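Local coordinates for Phikz039 (Pseudomonas phage phikz, PDB 3ZBQ), which is a phage-encoded tubulin-like protein, also called PhuZ, which binds guanosine-5'-diphosphate in this structure, at residues 43-46 / 47-50; 139-142 / 143-147; 226-229 / 230-234. All blocks are in the same frame, centred on the assembly; numbering follows the deposited sequence.

Contact 1. Residues 43-46 / 47-50; sequences HNTD and DNTI
The side-chain amide of Asn48 folds back over the chain and reads the backbone of His43 and Thr45 at once. Its ND2 donates to His43 O at 3.1 Å along an almost perfectly straight bond, N-H...O 178°, with the carbonyl oxygen lying in the plane of the amide. The other end, OD1, accepts from Thr45 N at 2.7 Å and from the hydroxyl Thr49 OG1 at 2.8 Å. These two donors come from opposite faces of the amide plane, and with ND2 also engaged the group has little freedom to flip. Asparagine suits the place because one short, flat group supplies both a donor and an acceptor; chi1 of 70° sets CG between the backbone N and the carbonyl carbon, turning the amide back toward the preceding residues.

Thr49 extends the network. While its OG1 gives its proton to Asn48, the same oxygen accepts from Asn44 ND2 at 3.0 Å, so a single hydroxyl ties the two asparagines together. The Asn44 and Thr49 side chains cross at about a right angle.

Residues Thr45-Asp46-Asp47-Asn48 form a type I beta turn, closed by a weak bond from Asn48 N to Thr45 O of 3.4 Å. Within it Thr45 OG1 takes a weak bond from Asp47 N at 3.2 Å, as in an ST turn, and the two aspartates project from the exposed corner. A water bridges Asp46 O and Thr49 O on the way into edge strand 49-51.

Farther out, Asn44 OD1 is held by His41 N, and the His43 ring stacks on His24. Asn48 and Ile50 bond through their backbones to Tyr32 of the parallel neighbour, strand 30-34, and the side chains of Asn44, Asn48 and Thr49 all touch that tyrosine.

Contact 2. Residues 139-142 / 143-147; sequences ISLR and NSSGS
Helix 138-158 is the helix of the beta-alpha-beta crossover from strand 127-133 to strand 163-168, and in its first turns Ile139, Ser140, Leu141 and Arg142 each accept from the residue four places on. Asn143 N reaches Ile139 O and Ser144 N reaches Ser140 O, both at 2.8 Å; Ser145 N and Gly146 N follow at 2.9 Å from Leu141 O and Arg142 O.

Ser145 turns its hydroxyl back beside its own backbone N, chi1 -61°, which lays OG 3.1 Å from Leu141 O; that carbonyl is one possible acceptor for its proton. Beside it, Leu141 CD1 comes within 4.0 Å of Ser145 OG. Leucine suits this buried position, where it packs on Leu292 and the arginines Arg295 and Arg296 of helix 284-304.

Asn143 CG lies 3.2 Å from Ile139 O, but its ND2 is used elsewhere, donating to Lys72 O and to Gly105 O of the glycine-rich loop ahead of helix 109-122, probably the signature loop of the tubulin/FtsZ fold. Serine is small enough to bond back to the loop leading into the helix, Ser144 OG to Ser134 O and Ser140 OG to Asp136 OD1, while Arg142 NH2 forms a salt bridge with Asp138. The Ser140 side chain lies about 5 Å from the bound guanosine-5'-diphosphate.

Contact 3. Residues 226-229 / 230-234; sequences VCFD and RQEAQ
Asp229 caps the short helix 230-234: its OD1 accepts from Glu232 N at 2.8 Å, the donor arriving nearly along the C-O axis. A chi1 of 61° sets the carboxylate between the backbone N and the carbonyl carbon, curling it over the first turn. Glu232 answers with its own extended chain, whose OE1 takes Phe228 N at 2.8 Å and 172°, on the anti side, tilted 32° out of the carboxylate plane. This resembles a capping box, except that the returning bond goes to the residue before the N-cap. Asp229 O adds a weak bond to Ala233 N.

Cys227, the last residue of strand 222-227, points its CB at the helix, 3.6 Å from Glu232 CB and 4.1 Å from Ala233 CB. Cysteine and alanine are small, which suits the short distance between strand end and helix. Cys227 is bonded through its backbone to His277 of strand 275-281, and Phe228 lies against Glu184 and Ala188 of helix 175-192 and Met276 of strand 275-281.

Two carboxylates thus come close, Asp229 OD1 and Glu232 OE1 being 4.4 Å apart; the N-H groups they accept from probably ease the repulsion, with perhaps a little help from the N-terminus of the short helix.

The three contacts follow one another along the chain in the order 1, 2, 3 and stand well apart, with centres 28 Å (1 and 2), 30 Å (2 and 3) and 36 Å (1 and 3) from each other and no touching atoms. Contacts 1 and 3 both reach the one mixed sheet: contact 1 leads into the outermost strand at one edge, 49-51, whereas contact 3 leaves strand 222-227, the last of the parallel run, which pairs antiparallel with 275-281, in the tubulin-like C-terminal domain. Contact 2 lies on crossover helix 138-158, near the bound guanosine-5'-diphosphate, so the three lie at the sheet's edge, beside the ligand pocket and in the C-terminal part of a tubulin-like fold.

Contact 1. Residues 43-46 / 47-50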
# COMPACT_ATOMS: atom_id res chain seq x y z
N HIS A 43 -20.11 6.55 2.10
CA HIS A 43 -19.42 6.69 3.38
C HIS A 43 -18.34 7.79 3.38
O HIS A 43 -17.65 8.00 4.38
CB HIS A 43 -18.85 5.35 3.84
CG HIS A 43 -19.90 4.28 4.01
ND1 HIS A 43 -21.00 4.45 4.82
CD2 HIS A 43 -20.01 3.05 3.47
CE1 HIS A 43 -21.75 3.36 4.77
NE2 HIS A 43 -21.17 2.49 3.96
N ASN A 44 -18.22 8.49 2.26
CA ASN A 44 -17.37 9.68 2.21
C ASN A 44 -18.14 10.88 2.71
O ASN A 44 -19.20 11.20 2.19
CB ASN A 44 -16.87 9.95 0.79
CG ASN A 44 -15.90 8.90 0.30
OD1 ASN A 44 -16.26 8.04 -0.50
ND2 ASN A 44 -14.66 8.97 0.79
N THR A 45 -17.59 11.55 3.72
CA THR A 45 -18.21 12.75 4.27
C THR A 45 -17.29 13.95 4.09
O THR A 45 -16.13 13.80 3.69
CB THR A 45 -18.54 12.59 5.76
OG1 THR A 45 -17.32 12.58 6.52
CG2 THR A 45 -19.32 11.31 6.01
N ASP A 46 -17.79 15.15 4.38
CA ASP A 46 -16.97 16.35 4.33
C ASP A 46 -15.90 16.28 5.42
O ASP A 46 -14.84 16.89 5.29
CB ASP A 46 -17.82 17.61 4.51
CG ASP A 46 -18.90 17.75 3.46
OD1 ASP A 46 -18.75 17.18 2.36
OD2 ASP A 46 -19.92 18.43 3.75
N ASP A 47 -16.18 15.53 6.48
CA ASP A 47 -15.27 15.43 7.61
C ASP A 47 -14.13 14.43 7.43
O ASP A 47 -13.06 14.59 8.02
CB ASP A 47 -16.04 15.12 8.90
CG ASP A 47 -16.94 16.26 9.33
OD1 ASP A 47 -16.62 17.42 8.98
OD2 ASP A 47 -17.96 16.00 10.00
N ASN A 48 -14.34 13.40 6.60
CA ASN A 48 -13.35 12.34 6.48
C ASN A 48 -12.66 12.23 5.11
O ASN A 48 -11.89 11.31 4.87
CB ASN A 48 -13.94 10.98 6.89
CG ASN A 48 -14.97 10.45 5.90
OD1 ASN A 48 -15.22 11.05 4.85
ND2 ASN A 48 -15.57 9.32 6.24
N THR A 49 -12.94 13.18 4.23
CA THR A 49 -12.46 13.09 2.86
C THR A 49 -11.82 14.39 2.41
O THR A 49 -12.36 15.47 2.67
CB THR A 49 -13.61 12.74 1.90
OG1 THR A 49 -14.18 11.48 2.29
CG2 THR A 49 -13.14 12.67 0.44
N ILE A 50 -10.66 14.29 1.76
CA ILE A 50 -10.03 15.43 1.11
C ILE A 50 -9.85 15.08 -0.37
O ILE A 50 -9.20 14.09 -0.71
CB ILE A 50 -8.64 15.75 1.70
CG1 ILE A 50 -8.78 16.36 3.09
CG2 ILE A 50 -7.89 16.74 0.81
CD1 ILE A 50 -7.45 16.56 3.80
O HOH W 1 -12.19 17.15 4.74

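Contact 2. Residues 139-142 / 143-147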
# COMPACT_ATOMS: atom_id res chain seq x y z
N ILE A 139 1.26 0.92 -19.23
CA ILE A 139 1.27 2.05 -18.29
C ILE A 139 1.09 1.59 -16.83
O ILE A 139 1.79 2.06 -15.94
CB ILE A 139 0.26 3.18 -18.69
CG1 ILE A 139 0.55 4.47 -17.90
CG2 ILE A 139 -1.19 2.72 -18.54
CD1 ILE A 139 -0.23 5.70 -18.40
N SER A 140 0.17 0.66 -16.58
CA SER A 140 -0.05 0.22 -15.20
C SER A 140 1.12 -0.62 -14.69
O SER A 140 1.45 -0.60 -13.49
CB SER A 140 -1.37 -0.54 -15.07
OG SER A 140 -1.33 -1.76 -15.78
N LEU A 141 1.77 -1.36 -15.58
CA LEU A 141 2.97 -2.10 -15.20
C LEU A 141 4.10 -1.13 -14.89
O LEU A 141 4.84 -1.31 -13.93
CB LEU A 141 3.38 -3.09 -16.30
CG LEU A 141 4.75 -3.76 -16.18
CD1 LEU A 141 4.88 -4.58 -14.87
CD2 LEU A 141 5.00 -4.65 -17.38
N ARG A 142 4.23 -0.09 -15.71
CA ARG A 142 5.19 0.98 -15.47
C ARG A 142 4.90 1.64 -14.11
O ARG A 142 5.82 1.92 -13.33
CB ARG A 142 5.10 2.01 -16.60
CG ARG A 142 6.15 3.09 -16.54
CD ARG A 142 5.83 4.18 -17.54
NE ARG A 142 5.56 3.62 -18.86
CZ ARG A 142 4.92 4.27 -19.84
NH1 ARG A 142 4.48 5.50 -19.65
NH2 ARG A 142 4.72 3.66 -21.01
N ASN A 143 3.62 1.84 -13.81
CA ASN A 143 3.24 2.42 -12.52
C ASN A 143 3.56 1.50 -11.35
O ASN A 143 4.08 1.97 -10.33
CB ASN A 143 1.75 2.79 -12.49
CG ASN A 143 1.45 3.99 -13.36
OD1 ASN A 143 2.36 4.72 -13.77
ND2 ASN A 143 0.17 4.22 -13.64
N SER A 144 3.27 0.21 -11.49
CA SER A 144 3.56 -0.74 -10.40
C SER A 144 5.07 -0.89 -10.18
O SER A 144 5.53 -0.99 -9.03
CB SER A 144 2.90 -2.11 -10.66
OG SER A 144 1.48 -2.03 -10.60
N SER A 145 5.85 -0.88 -11.26
CA SER A 145 7.31 -0.92 -11.13
C SER A 145 7.84 0.33 -10.44
O SER A 145 8.72 0.25 -9.56
CB SER A 145 8.00 -1.09 -12.48
OG SER A 145 7.61 -2.31 -13.09
N GLY A 146 7.32 1.49 -10.84
CA GLY A 146 7.68 2.74 -10.18
C GLY A 146 7.28 2.76 -8.71
O GLY A 146 8.00 3.27 -7.85
N SER A 147 6.11 2.20 -8.41
CA SER A 147 5.67 2.12 -7.02
C SER A 147 6.59 1.24 -6.21
O SER A 147 6.89 1.56 -5.04
CB SER A 147 4.24 1.60 -6.94
OG SER A 147 3.32 2.57 -7.40

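Contact 3. Residues 226-229 / 230-234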
# COMPACT_ATOMS: atom_id res chain seq x y z
N VAL A 226 0.56 -11.38 6.95
CA VAL A 226 -0.42 -11.67 7.99
C VAL A 226 -0.79 -13.14 7.94
O VAL A 226 -1.34 -13.62 6.95
CB VAL A 226 -1.68 -10.79 7.85
CG1 VAL A 226 -2.69 -11.13 8.95
CG2 VAL A 226 -1.31 -9.31 7.92
N CYS A 227 -0.45 -13.87 9.00
CA CYS A 227 -0.59 -15.33 9.03
C CYS A 227 -1.61 -15.74 10.07
O CYS A 227 -1.57 -15.26 11.21
CB CYS A 227 0.76 -15.99 9.34
SG CYS A 227 2.12 -15.46 8.26
N PHE A 228 -2.52 -16.65 9.72
CA PHE A 228 -3.63 -16.99 10.61
C PHE A 228 -3.47 -18.31 11.37
O PHE A 228 -4.37 -18.73 12.11
CB PHE A 228 -4.96 -16.92 9.87
CG PHE A 228 -5.28 -15.55 9.38
CD1 PHE A 228 -5.79 -14.59 10.24
CD2 PHE A 228 -5.02 -15.19 8.06
CE1 PHE A 228 -6.07 -13.31 9.79
CE2 PHE A 228 -5.30 -13.91 7.60
CZ PHE A 228 -5.83 -12.97 8.47
N ASP A 229 -2.31 -18.95 11.20
CA ASP A 229 -1.92 -20.07 12.06
C ASP A 229 -0.39 -20.21 12.16
O ASP A 229 0.35 -19.48 11.50
CB ASP A 229 -2.57 -21.39 11.60
CG ASP A 229 -2.18 -21.79 10.19
OD1 ASP A 229 -1.09 -21.41 9.71
OD2 ASP A 229 -2.96 -22.52 9.55
N ARG A 230 0.07 -21.14 13.00
CA ARG A 230 1.50 -21.31 13.22
C ARG A 230 2.22 -21.66 11.93
O ARG A 230 3.30 -21.13 11.63
CB ARG A 230 1.77 -22.41 14.26
CG ARG A 230 3.22 -22.47 14.74
CD ARG A 230 3.51 -23.76 15.53
NE ARG A 230 3.51 -24.94 14.66
CZ ARG A 230 2.55 -25.87 14.62
NH1 ARG A 230 1.49 -25.77 15.41
NH2 ARG A 230 2.66 -26.90 13.79
N GLN A 231 1.61 -22.56 11.17
CA GLN A 231 2.22 -23.09 9.96
C GLN A 231 2.44 -22.03 8.87
O GLN A 231 3.43 -22.09 8.13
CB GLN A 231 1.41 -24.27 9.44
CG GLN A 231 1.28 -25.43 10.45
CD GLN A 231 0.07 -25.30 11.40
OE1 GLN A 231 -0.48 -24.21 11.59
NE2 GLN A 231 -0.33 -26.42 11.99
N GLU A 232 1.53 -21.06 8.76
CA GLU A 232 1.68 -19.99 7.77
C GLU A 232 2.85 -19.08 8.15
O GLU A 232 3.63 -18.67 7.29
CB GLU A 232 0.39 -19.18 7.61
CG GLU A 232 -0.74 -19.93 6.91
CD GLU A 232 -1.96 -19.06 6.64
OE1 GLU A 232 -2.06 -17.96 7.24
OE2 GLU A 232 -2.82 -19.47 5.84
N ALA A 233 2.97 -18.78 9.44
CA ALA A 233 4.09 -17.96 9.90
C ALA A 233 5.41 -18.68 9.68
O ALA A 233 6.41 -18.07 9.31
CB ALA A 233 3.92 -17.58 11.35
N GLN A 234 5.42 -19.99 9.94
CA GLN A 234 6.62 -20.81 9.81
C GLN A 234 7.20 -20.79 8.40
O GLN A 234 8.42 -20.87 8.22
CB GLN A 234 6.30 -22.25 10.22
CG GLN A 234 7.51 -23.10 10.57
CD GLN A 234 7.11 -24.50 10.97
OE1 GLN A 234 6.28 -25.13 10.31
NE2 GLN A 234 7.70 -25.00 12.05